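Local coordinates for protein Crov588 (PDB 6NYR) that is of unknown function but forms a circular leucine-rich-repeat solenoid built from FNIP repeats and encoded by a giant virus, Cafeteriavirus, at residues A[613-618]-A[636-641]; A[621-626]-A[644-649]; A[630-635]-A[650-655]. One frame throughout, in Å; residues are numbered along the deposited sequence.

Contacts 1, 2 and 3 join the same two successive solenoid turns at three levels, each with its own chemistry. All are partly buried. Contact 3, the strand level, lies nearer the chain's centre (about 29 Å between centres) and alone has clear direct backbone hydrogen bonds between its segments. Contacts 1 and 2 lie farther out, at about 39 Å. Contact 1, in the loops that follow the strands, relies on phenylalanine rings inside and amide side chains near the surface. Contact 2, in the loops leading back to the next strand, packs leucine against proline and adds a bridging water. They meet in a shared interior where Ile-618, Leu-623, Leu-640, Leu-645 and Leu-630 touch.

Contact 1. Residues A[613-618]-A[636-641]; sequences RFNQKI and FNQELT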
loop_
_atom_site.group_PDB
_atom_site.type_symbol
_atom_site.label_atom_id
_atom_site.label_comp_id
_atom_site.label_asym_id
_atom_site.label_seq_id
_atom_site.Cartn_x
_atom_site.Cartn_y
_atom_site.Cartn_z
ATOM N N ARG A 613 -7.758 -19.425 24.281
ATOM C CA ARG A 613 -8.264 -20.444 25.191
ATOM C C ARG A 613 -8.191 -20.059 26.666
ATOM O O ARG A 613 -8.656 -20.834 27.509
ATOM C CB ARG A 613 -7.501 -21.759 24.967
ATOM C CG ARG A 613 -7.751 -22.383 23.601
ATOM C CD ARG A 613 -7.023 -23.709 23.414
ATOM N NE ARG A 613 -7.519 -24.426 22.240
ATOM C CZ ARG A 613 -8.660 -25.111 22.209
ATOM N NH1 ARG A 613 -9.425 -25.174 23.290
ATOM N NH2 ARG A 613 -9.032 -25.733 21.099
ATOM N N PHE A 614 -7.651 -18.890 27.005
ATOM C CA PHE A 614 -7.516 -18.522 28.410
ATOM C C PHE A 614 -8.889 -18.337 29.050
ATOM O O PHE A 614 -9.762 -17.668 28.491
ATOM C CB PHE A 614 -6.697 -17.241 28.566
ATOM C CG PHE A 614 -6.583 -16.774 29.992
ATOM C CD1 PHE A 614 -5.563 -17.242 30.810
ATOM C CD2 PHE A 614 -7.502 -15.883 30.520
ATOM C CE1 PHE A 614 -5.461 -16.818 32.120
ATOM C CE2 PHE A 614 -7.402 -15.460 31.835
ATOM C CZ PHE A 614 -6.380 -15.930 32.630
ATOM N N ASN A 615 -9.072 -18.922 30.233
ATOM C CA ASN A 615 -10.369 -18.918 30.902
ATOM C C ASN A 615 -10.202 -19.264 32.377
ATOM O O ASN A 615 -10.804 -20.222 32.872
ATOM C CB ASN A 615 -11.315 -19.902 30.207
ATOM C CG ASN A 615 -12.738 -19.852 30.759
ATOM O OD1 ASN A 615 -13.532 -20.763 30.531
ATOM N ND2 ASN A 615 -13.055 -18.796 31.490
ATOM N N GLN A 616 -9.376 -18.489 33.079
ATOM C CA GLN A 616 -9.138 -18.657 34.508
ATOM C C GLN A 616 -9.620 -17.418 35.249
ATOM O O GLN A 616 -9.538 -16.297 34.738
ATOM C CB GLN A 616 -7.650 -18.884 34.794
ATOM C CG GLN A 616 -7.049 -20.065 34.055
ATOM C CD GLN A 616 -7.608 -21.392 34.520
ATOM O OE1 GLN A 616 -7.823 -21.603 35.713
ATOM N NE2 GLN A 616 -7.861 -22.289 33.574
ATOM N N LYS A 617 -10.125 -17.626 36.464
ATOM C CA LYS A 617 -10.664 -16.521 37.245
ATOM C C LYS A 617 -9.574 -15.497 37.547
ATOM O O LYS A 617 -8.406 -15.845 37.741
ATOM C CB LYS A 617 -11.272 -17.049 38.548
ATOM C CG LYS A 617 -10.272 -17.749 39.460
ATOM C CD LYS A 617 -10.859 -18.014 40.843
ATOM C CE LYS A 617 -9.759 -18.333 41.852
ATOM N NZ LYS A 617 -10.292 -18.513 43.234
ATOM N N ILE A 618 -9.961 -14.225 37.575
ATOM C CA ILE A 618 -9.068 -13.132 37.944
ATOM C C ILE A 618 -9.503 -12.603 39.303
ATOM O O ILE A 618 -10.610 -12.067 39.446
ATOM C CB ILE A 618 -9.064 -12.012 36.890
ATOM C CG1 ILE A 618 -8.601 -12.550 35.532
ATOM C CG2 ILE A 618 -8.184 -10.852 37.345
ATOM C CD1 ILE A 618 -7.157 -13.027 35.512
ATOM N N PHE A 636 -12.758 -16.768 26.974
ATOM C CA PHE A 636 -12.755 -16.266 28.341
ATOM C C PHE A 636 -14.184 -16.057 28.831
ATOM O O PHE A 636 -14.969 -15.337 28.205
ATOM C CB PHE A 636 -11.984 -14.954 28.443
ATOM C CG PHE A 636 -11.999 -14.350 29.823
ATOM C CD1 PHE A 636 -11.177 -14.844 30.821
ATOM C CD2 PHE A 636 -12.844 -13.295 30.122
ATOM C CE1 PHE A 636 -11.192 -14.290 32.090
ATOM C CE2 PHE A 636 -12.865 -12.739 31.387
ATOM C CZ PHE A 636 -12.036 -13.236 32.373
ATOM N N ASN A 637 -14.512 -16.681 29.957
ATOM C CA ASN A 637 -15.889 -16.775 30.431
ATOM C C ASN A 637 -15.914 -16.720 31.956
ATOM O O ASN A 637 -16.364 -17.642 32.638
ATOM C CB ASN A 637 -16.520 -18.063 29.907
ATOM C CG ASN A 637 -18.028 -18.000 29.851
ATOM O OD1 ASN A 637 -18.605 -16.942 29.595
ATOM N ND2 ASN A 637 -18.681 -19.132 30.095
ATOM N N GLN A 638 -15.427 -15.622 32.530
ATOM C CA GLN A 638 -15.365 -15.459 33.975
ATOM C C GLN A 638 -15.933 -14.105 34.375
ATOM O O GLN A 638 -15.803 -13.118 33.647
ATOM C CB GLN A 638 -13.922 -15.582 34.497
ATOM C CG GLN A 638 -13.238 -16.912 34.204
ATOM C CD GLN A 638 -13.934 -18.084 34.870
ATOM O OE1 GLN A 638 -14.296 -19.057 34.214
ATOM N NE2 GLN A 638 -14.117 -17.998 36.186
ATOM N N GLU A 639 -16.569 -14.069 35.544
ATOM C CA GLU A 639 -17.103 -12.823 36.069
ATOM C C GLU A 639 -15.969 -11.890 36.478
ATOM O O GLU A 639 -15.082 -12.268 37.251
ATOM C CB GLU A 639 -18.003 -13.097 37.281
ATOM C CG GLU A 639 -19.253 -13.932 36.992
ATOM C CD GLU A 639 -19.993 -14.331 38.269
ATOM O OE1 GLU A 639 -19.412 -14.190 39.366
ATOM O OE2 GLU A 639 -21.150 -14.791 38.175
ATOM N N LEU A 640 -15.990 -10.671 35.957
ATOM C CA LEU A 640 -15.116 -9.614 36.441
ATOM C C LEU A 640 -15.879 -8.756 37.443
ATOM O O LEU A 640 -17.056 -8.443 37.240
ATOM C CB LEU A 640 -14.593 -8.735 35.307
ATOM C CG LEU A 640 -13.579 -9.355 34.350
ATOM C CD1 LEU A 640 -13.327 -8.402 33.191
ATOM C CD2 LEU A 640 -12.285 -9.682 35.067
ATOM N N THR A 641 -15.204 -8.381 38.521
ATOM C CA THR A 641 -15.744 -7.467 39.514
ATOM C C THR A 641 -14.948 -6.171 39.465
ATOM O O THR A 641 -13.812 -6.132 38.985
ATOM C CB THR A 641 -15.687 -8.072 40.919
ATOM O OG1 THR A 641 -14.322 -8.272 41.302
ATOM C CG2 THR A 641 -16.426 -9.406 40.955
#
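Phe-614 and Phe-636 bring equivalent loops of two successive solenoid turns together, in a contact between irregular segments that leave strands 607-609 and 629-631 and run nearly parallel, 11° apart. The rings lie side by side and point the same way, with Phe-614 CD2 3.8 Å from Phe-636 CD1. Each ring reaches the interior because CG stands opposite the backbone nitrogen (chi1 177° in both). Backbone carbonyls finish the fit: Phe-614 O lies in the plane of the Phe-636 ring, at its edge and 3.5 Å from Phe-636 CB, while Gln-616 O approaches the same rim 3.7 Å from Phe-636 CE1, which probably suits the partially positive ring hydrogens there. Within their own turns, Phe-614 also stacks on Phe-610 and Phe-636 on Phe-632.

Nearer the surface the chemistry becomes polar. The Asn-615 amide reaches across to Gln-638, its ND2 3.3 Å from Gln-638 CG, and the two side chains cross at about a right angle. Bent at chi2 (-63°), Gln-638 folds back over the preceding turn. Asn-615 OD1 is hydrogen-bonded to a glycerol, probably from the crystallisation liquor, and Gln-616 NE2 to Asn-593 OD1, which also accepts from Asn-615 N. Deeper in, Ile-618 CB meets Leu-640 CD2 at 4.4 Å. Recurring one turn apart, the Phe-Asn-Gln signature gives a phenylalanine row inside and an amide row outside, an organisation characteristic of this leucine-rich-repeat solenoid of FNIP repeats.

Contact 2. Residues A[621-626]-A[644-649]; sequences NVLPCS and VLPDTL
In the Leu-Pro loops that return each solenoid turn to its next strand, Leu-623 of one turn packs against Pro-646 of the following one. The two side chains cross at about a right angle, and Leu-623 touches the ring at its CD atom from two positions, through CB and through CD1, each 3.9 Å away. Leu-623 CD1 continues to Leu-645 CD2 at 4.1 Å, and it also lies 3.8 Å from Val-644 O. With CG set opposite the carbonyl carbon (chi1 -69°) and CD1 anti to CA, Leu-623 carries CD1 inward, where it also meets Leu-630 of the strand that follows.

Pro-646 CG and CB rest against Pro-624 O, CG at 3.4 Å. These equivalent loops of successive turns of the leucine-rich-repeat solenoid keep almost the same direction, their touching parts running 14° apart. A single water accepts from Leu-623 N and donates to Val-644 O at 2.8 Å, joining two backbones that share no direct hydrogen bond here.

Pro-646 to Leu-649 forms a type I beta turn, closed by Leu-649 N bonding to Pro-646 O, which redirects the chain into strand 651-655. On that turn, Thr-648 leans over the preceding loop. Its OG1 sits 3.2 Å from Cys-625 O but gives its hydrogen bond to Leu-627 O just beyond, while Thr-648 CG2 is 3.6 Å from the same Cys-625 oxygen.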
loop_
_atom_site.group_PDB
_atom_site.type_symbol
_atom_site.label_atom_id
_atom_site.label_comp_id
_atom_site.label_asym_id
_atom_site.label_seq_id
_atom_site.Cartn_x
_atom_site.Cartn_y
_atom_site.Cartn_z
ATOM N N ASN A 621 -5.619 -8.054 43.244
ATOM C CA ASN A 621 -4.171 -7.865 43.286
ATOM C C ASN A 621 -3.435 -8.806 42.340
ATOM O O ASN A 621 -2.253 -9.110 42.550
ATOM C CB ASN A 621 -3.638 -8.034 44.714
ATOM C CG ASN A 621 -4.224 -7.020 45.676
ATOM O OD1 ASN A 621 -3.947 -5.830 45.582
ATOM N ND2 ASN A 621 -5.039 -7.493 46.613
ATOM N N VAL A 622 -4.120 -9.268 41.302
ATOM C CA VAL A 622 -3.517 -10.084 40.259
ATOM C C VAL A 622 -3.122 -9.238 39.056
ATOM O O VAL A 622 -2.027 -9.387 38.512
ATOM C CB VAL A 622 -4.489 -11.217 39.856
ATOM C CG1 VAL A 622 -3.988 -11.939 38.624
ATOM C CG2 VAL A 622 -4.685 -12.191 41.016
ATOM N N LEU A 623 -4.000 -8.343 38.628
ATOM C CA LEU A 623 -3.736 -7.520 37.452
ATOM C C LEU A 623 -2.773 -6.387 37.805
ATOM O O LEU A 623 -2.826 -5.847 38.914
ATOM C CB LEU A 623 -5.039 -6.946 36.908
ATOM C CG LEU A 623 -5.983 -7.966 36.273
ATOM C CD1 LEU A 623 -7.216 -7.275 35.705
ATOM C CD2 LEU A 623 -5.289 -8.768 35.188
ATOM N N PRO A 624 -1.881 -6.018 36.887
ATOM C CA PRO A 624 -0.892 -4.973 37.198
ATOM C C PRO A 624 -1.535 -3.633 37.533
ATOM O O PRO A 624 -2.541 -3.236 36.939
ATOM C CB PRO A 624 -0.047 -4.887 35.916
ATOM C CG PRO A 624 -0.200 -6.237 35.272
ATOM C CD PRO A 624 -1.629 -6.653 35.578
ATOM N N CYS A 625 -0.909 -2.919 38.478
ATOM C CA CYS A 625 -1.419 -1.638 38.947
ATOM C C CYS A 625 -1.266 -0.506 37.938
ATOM O O CYS A 625 -1.855 0.561 38.145
ATOM C CB CYS A 625 -0.706 -1.225 40.235
ATOM S SG CYS A 625 -0.866 -2.387 41.602
ATOM N N SER A 626 -0.476 -0.686 36.883
ATOM C CA SER A 626 -0.343 0.330 35.848
ATOM C C SER A 626 -1.138 0.002 34.599
ATOM O O SER A 626 -1.096 0.770 33.631
ATOM C CB SER A 626 1.126 0.526 35.454
ATOM O OG SER A 626 1.814 1.310 36.403
ATOM N N VAL A 644 -11.478 -5.899 41.111
ATOM C CA VAL A 644 -10.432 -6.740 40.540
ATOM C C VAL A 644 -9.699 -5.966 39.455
ATOM O O VAL A 644 -8.532 -6.247 39.160
ATOM C CB VAL A 644 -11.040 -8.044 39.987
ATOM C CG1 VAL A 644 -10.201 -8.602 38.863
ATOM C CG2 VAL A 644 -11.210 -9.071 41.107
ATOM N N LEU A 645 -10.370 -5.016 38.849
ATOM C CA LEU A 645 -9.792 -4.220 37.766
ATOM C C LEU A 645 -9.018 -3.042 38.338
ATOM O O LEU A 645 -9.509 -2.370 39.257
ATOM C CB LEU A 645 -10.878 -3.719 36.837
ATOM C CG LEU A 645 -11.689 -4.808 36.124
ATOM C CD1 LEU A 645 -12.912 -4.213 35.447
ATOM C CD2 LEU A 645 -10.828 -5.541 35.109
ATOM N N PRO A 646 -7.801 -2.773 37.863
ATOM C CA PRO A 646 -7.059 -1.611 38.371
ATOM C C PRO A 646 -7.684 -0.298 37.918
ATOM O O PRO A 646 -8.301 -0.196 36.853
ATOM C CB PRO A 646 -5.655 -1.794 37.778
ATOM C CG PRO A 646 -5.867 -2.641 36.555
ATOM C CD PRO A 646 -7.007 -3.568 36.904
ATOM N N ASP A 647 -7.509 0.723 38.759
ATOM C CA ASP A 647 -8.099 2.032 38.505
ATOM C C ASP A 647 -7.524 2.696 37.263
ATOM O O ASP A 647 -8.173 3.582 36.693
ATOM C CB ASP A 647 -7.890 2.933 39.723
ATOM C CG ASP A 647 -8.627 2.437 40.945
ATOM O OD1 ASP A 647 -9.743 1.892 40.789
ATOM O OD2 ASP A 647 -8.088 2.575 42.064
ATOM N N THR A 648 -6.329 2.295 36.830
ATOM C CA THR A 648 -5.733 2.887 35.642
ATOM C C THR A 648 -6.411 2.435 34.355
ATOM O O THR A 648 -6.180 3.055 33.312
ATOM C CB THR A 648 -4.238 2.538 35.565
ATOM O OG1 THR A 648 -4.053 1.148 35.864
ATOM C CG2 THR A 648 -3.430 3.391 36.530
ATOM N N LEU A 649 -7.239 1.390 34.399
ATOM C CA LEU A 649 -7.727 0.785 33.169
ATOM C C LEU A 649 -8.441 1.810 32.295
ATOM O O LEU A 649 -9.269 2.593 32.768
ATOM C CB LEU A 649 -8.671 -0.380 33.471
ATOM C CG LEU A 649 -9.081 -1.161 32.219
ATOM C CD1 LEU A 649 -7.866 -1.869 31.615
ATOM C CD2 LEU A 649 -10.193 -2.162 32.496
HETATM O O HOH W 1 -6.517 -8.075 39.630
#

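Contact 3. Residues A[630-635]-A[650-655]; sequences LTFGWY and KVLKIY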
loop_
_atom_site.group_PDB
_atom_site.type_symbol
_atom_site.label_atom_id
_atom_site.label_comp_id
_atom_site.label_asym_id
_atom_site.label_seq_id
_atom_site.Cartn_x
_atom_site.Cartn_y
_atom_site.Cartn_z
ATOM N N LEU A 630 -6.510 -4.078 28.609
ATOM C CA LEU A 630 -6.673 -5.486 28.949
ATOM C C LEU A 630 -7.535 -6.149 27.890
ATOM O O LEU A 630 -8.668 -5.718 27.652
ATOM C CB LEU A 630 -7.315 -5.643 30.326
ATOM C CG LEU A 630 -7.591 -7.078 30.779
ATOM C CD1 LEU A 630 -6.309 -7.892 30.802
ATOM C CD2 LEU A 630 -8.274 -7.085 32.137
ATOM N N THR A 631 -7.004 -7.190 27.257
ATOM C CA THR A 631 -7.701 -7.895 26.194
ATOM C C THR A 631 -7.797 -9.377 26.524
ATOM O O THR A 631 -6.782 -10.025 26.808
ATOM C CB THR A 631 -6.994 -7.703 24.849
ATOM O OG1 THR A 631 -6.945 -6.307 24.528
ATOM C CG2 THR A 631 -7.735 -8.448 23.748
ATOM N N PHE A 632 -9.016 -9.902 26.486
ATOM C CA PHE A 632 -9.281 -11.317 26.672
ATOM C C PHE A 632 -9.643 -11.955 25.338
ATOM O O PHE A 632 -9.984 -11.275 24.366
ATOM C CB PHE A 632 -10.418 -11.536 27.668
ATOM C CG PHE A 632 -10.045 -11.232 29.080
ATOM C CD1 PHE A 632 -9.312 -12.139 29.828
ATOM C CD2 PHE A 632 -10.417 -10.031 29.663
ATOM C CE1 PHE A 632 -8.964 -11.854 31.133
ATOM C CE2 PHE A 632 -10.071 -9.745 30.963
ATOM C CZ PHE A 632 -9.344 -10.656 31.696
ATOM N N GLY A 633 -9.584 -13.284 25.311
ATOM C CA GLY A 633 -9.796 -14.044 24.100
ATOM C C GLY A 633 -11.222 -14.563 23.969
ATOM O O GLY A 633 -12.103 -14.278 24.774
ATOM N N TRP A 634 -11.415 -15.358 22.910
ATOM C CA TRP A 634 -12.736 -15.882 22.569
ATOM C C TRP A 634 -13.349 -16.645 23.733
ATOM O O TRP A 634 -14.498 -16.397 24.115
ATOM C CB TRP A 634 -12.577 -16.779 21.338
ATOM C CG TRP A 634 -13.800 -17.133 20.564
ATOM C CD1 TRP A 634 -15.069 -16.675 20.751
ATOM C CD2 TRP A 634 -13.856 -18.032 19.448
ATOM N NE1 TRP A 634 -15.916 -17.239 19.826
ATOM C CE2 TRP A 634 -15.193 -18.075 19.013
ATOM C CE3 TRP A 634 -12.903 -18.806 18.777
ATOM C CZ2 TRP A 634 -15.602 -18.859 17.934
ATOM C CZ3 TRP A 634 -13.312 -19.585 17.711
ATOM C CH2 TRP A 634 -14.649 -19.609 17.302
ATOM N N TYR A 635 -12.589 -17.556 24.330
ATOM C CA TYR A 635 -13.146 -18.514 25.275
ATOM C C TYR A 635 -13.186 -18.004 26.715
ATOM O O TYR A 635 -13.633 -18.739 27.602
ATOM C CB TYR A 635 -12.346 -19.826 25.215
ATOM C CG TYR A 635 -12.540 -20.627 23.939
ATOM C CD1 TYR A 635 -13.438 -20.217 22.964
ATOM C CD2 TYR A 635 -11.834 -21.803 23.720
ATOM C CE1 TYR A 635 -13.623 -20.948 21.802
ATOM C CE2 TYR A 635 -12.013 -22.543 22.560
ATOM C CZ TYR A 635 -12.909 -22.109 21.604
ATOM O OH TYR A 635 -13.095 -22.832 20.449
ATOM N N LYS A 650 -8.123 1.776 31.005
ATOM C CA LYS A 650 -8.744 2.626 29.997
ATOM C C LYS A 650 -9.608 1.859 29.013
ATOM O O LYS A 650 -10.668 2.353 28.621
ATOM C CB LYS A 650 -7.666 3.405 29.235
ATOM C CG LYS A 650 -6.887 4.390 30.106
ATOM C CD LYS A 650 -5.883 5.192 29.287
ATOM C CE LYS A 650 -5.042 6.115 30.162
ATOM N NZ LYS A 650 -5.893 7.174 30.797
ATOM N N VAL A 651 -9.194 0.662 28.606
ATOM C CA VAL A 651 -9.909 -0.100 27.589
ATOM C C VAL A 651 -9.945 -1.568 27.983
ATOM O O VAL A 651 -8.901 -2.173 28.246
ATOM C CB VAL A 651 -9.261 0.064 26.198
ATOM C CG1 VAL A 651 -9.935 -0.846 25.184
ATOM C CG2 VAL A 651 -9.331 1.514 25.752
ATOM N N LEU A 652 -11.147 -2.141 28.002
ATOM C CA LEU A 652 -11.349 -3.570 28.210
ATOM C C LEU A 652 -11.898 -4.165 26.918
ATOM O O LEU A 652 -12.954 -3.741 26.438
ATOM C CB LEU A 652 -12.308 -3.823 29.373
ATOM C CG LEU A 652 -12.769 -5.266 29.583
ATOM C CD1 LEU A 652 -11.577 -6.171 29.850
ATOM C CD2 LEU A 652 -13.768 -5.338 30.732
ATOM N N LYS A 653 -11.180 -5.137 26.361
ATOM C CA LYS A 653 -11.565 -5.799 25.118
ATOM C C LYS A 653 -12.140 -7.176 25.433
ATOM O O LYS A 653 -11.477 -8.000 26.072
ATOM C CB LYS A 653 -10.358 -5.923 24.188
ATOM C CG LYS A 653 -10.645 -6.597 22.858
ATOM C CD LYS A 653 -11.285 -5.652 21.858
ATOM C CE LYS A 653 -10.217 -4.901 21.071
ATOM N NZ LYS A 653 -9.656 -5.731 19.960
ATOM N N ILE A 654 -13.350 -7.435 24.938
ATOM C CA ILE A 654 -14.158 -8.566 25.379
ATOM C C ILE A 654 -14.900 -9.163 24.192
ATOM O O ILE A 654 -15.259 -8.464 23.241
ATOM C CB ILE A 654 -15.150 -8.117 26.482
ATOM C CG1 ILE A 654 -14.435 -7.979 27.833
ATOM C CG2 ILE A 654 -16.337 -9.059 26.586
ATOM C CD1 ILE A 654 -13.715 -9.237 28.282
ATOM N N TYR A 655 -15.131 -10.472 24.254
ATOM C CA TYR A 655 -15.981 -11.142 23.277
ATOM C C TYR A 655 -17.434 -10.806 23.589
ATOM O O TYR A 655 -17.901 -11.039 24.711
ATOM C CB TYR A 655 -15.761 -12.652 23.302
ATOM C CG TYR A 655 -16.658 -13.419 22.346
ATOM C CD1 TYR A 655 -16.864 -12.971 21.046
ATOM C CD2 TYR A 655 -17.283 -14.595 22.737
ATOM C CE1 TYR A 655 -17.679 -13.665 20.170
ATOM C CE2 TYR A 655 -18.096 -15.298 21.865
ATOM C CZ TYR A 655 -18.290 -14.829 20.580
ATOM O OH TYR A 655 -19.099 -15.524 19.703
#
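Tyr-655 receives the edge of the Trp-634 indole on the face of its ring, a T-shaped pair with planes at 86° and centroids 4.5 Å apart. Its CB begins 4.0 Å from Trp-634 O. Trp-634 CD1 stands over the centre of the ring, and Tyr-655 CG, anti to the backbone N (chi1 178°), is 4.0 Å from it. Farther along, Tyr-655 CD2 passes 3.6 Å from Trp-634 O, and Tyr-655 CE2 comes to 3.5 Å from Trp-634 CD1. Tyr-655 CZ then meets Trp-634 NE1, also at 3.5 Å, and the path ends with the hydroxyl OH beside that nitrogen.

Before this aromatic end, the backbones pair as parallel strands: Leu-630 N bonds to Val-651 O, Lys-653 N to Leu-630 O and Phe-632 N to Lys-653 O. Leu-630 and Leu-652 share the buried face, where Leu-652 CD1 also reaches the edge of the Phe-632 ring and Ile-654 CD1 packs on Phe-632 CD2 at 3.7 Å. On the other face Thr-631 CG2 rests on Lys-653 CG.

The pair sits near the C-terminal end of the parallel array, with strand 607-609 beside 629-631 and the outermost strand 674-678 beside 651-655.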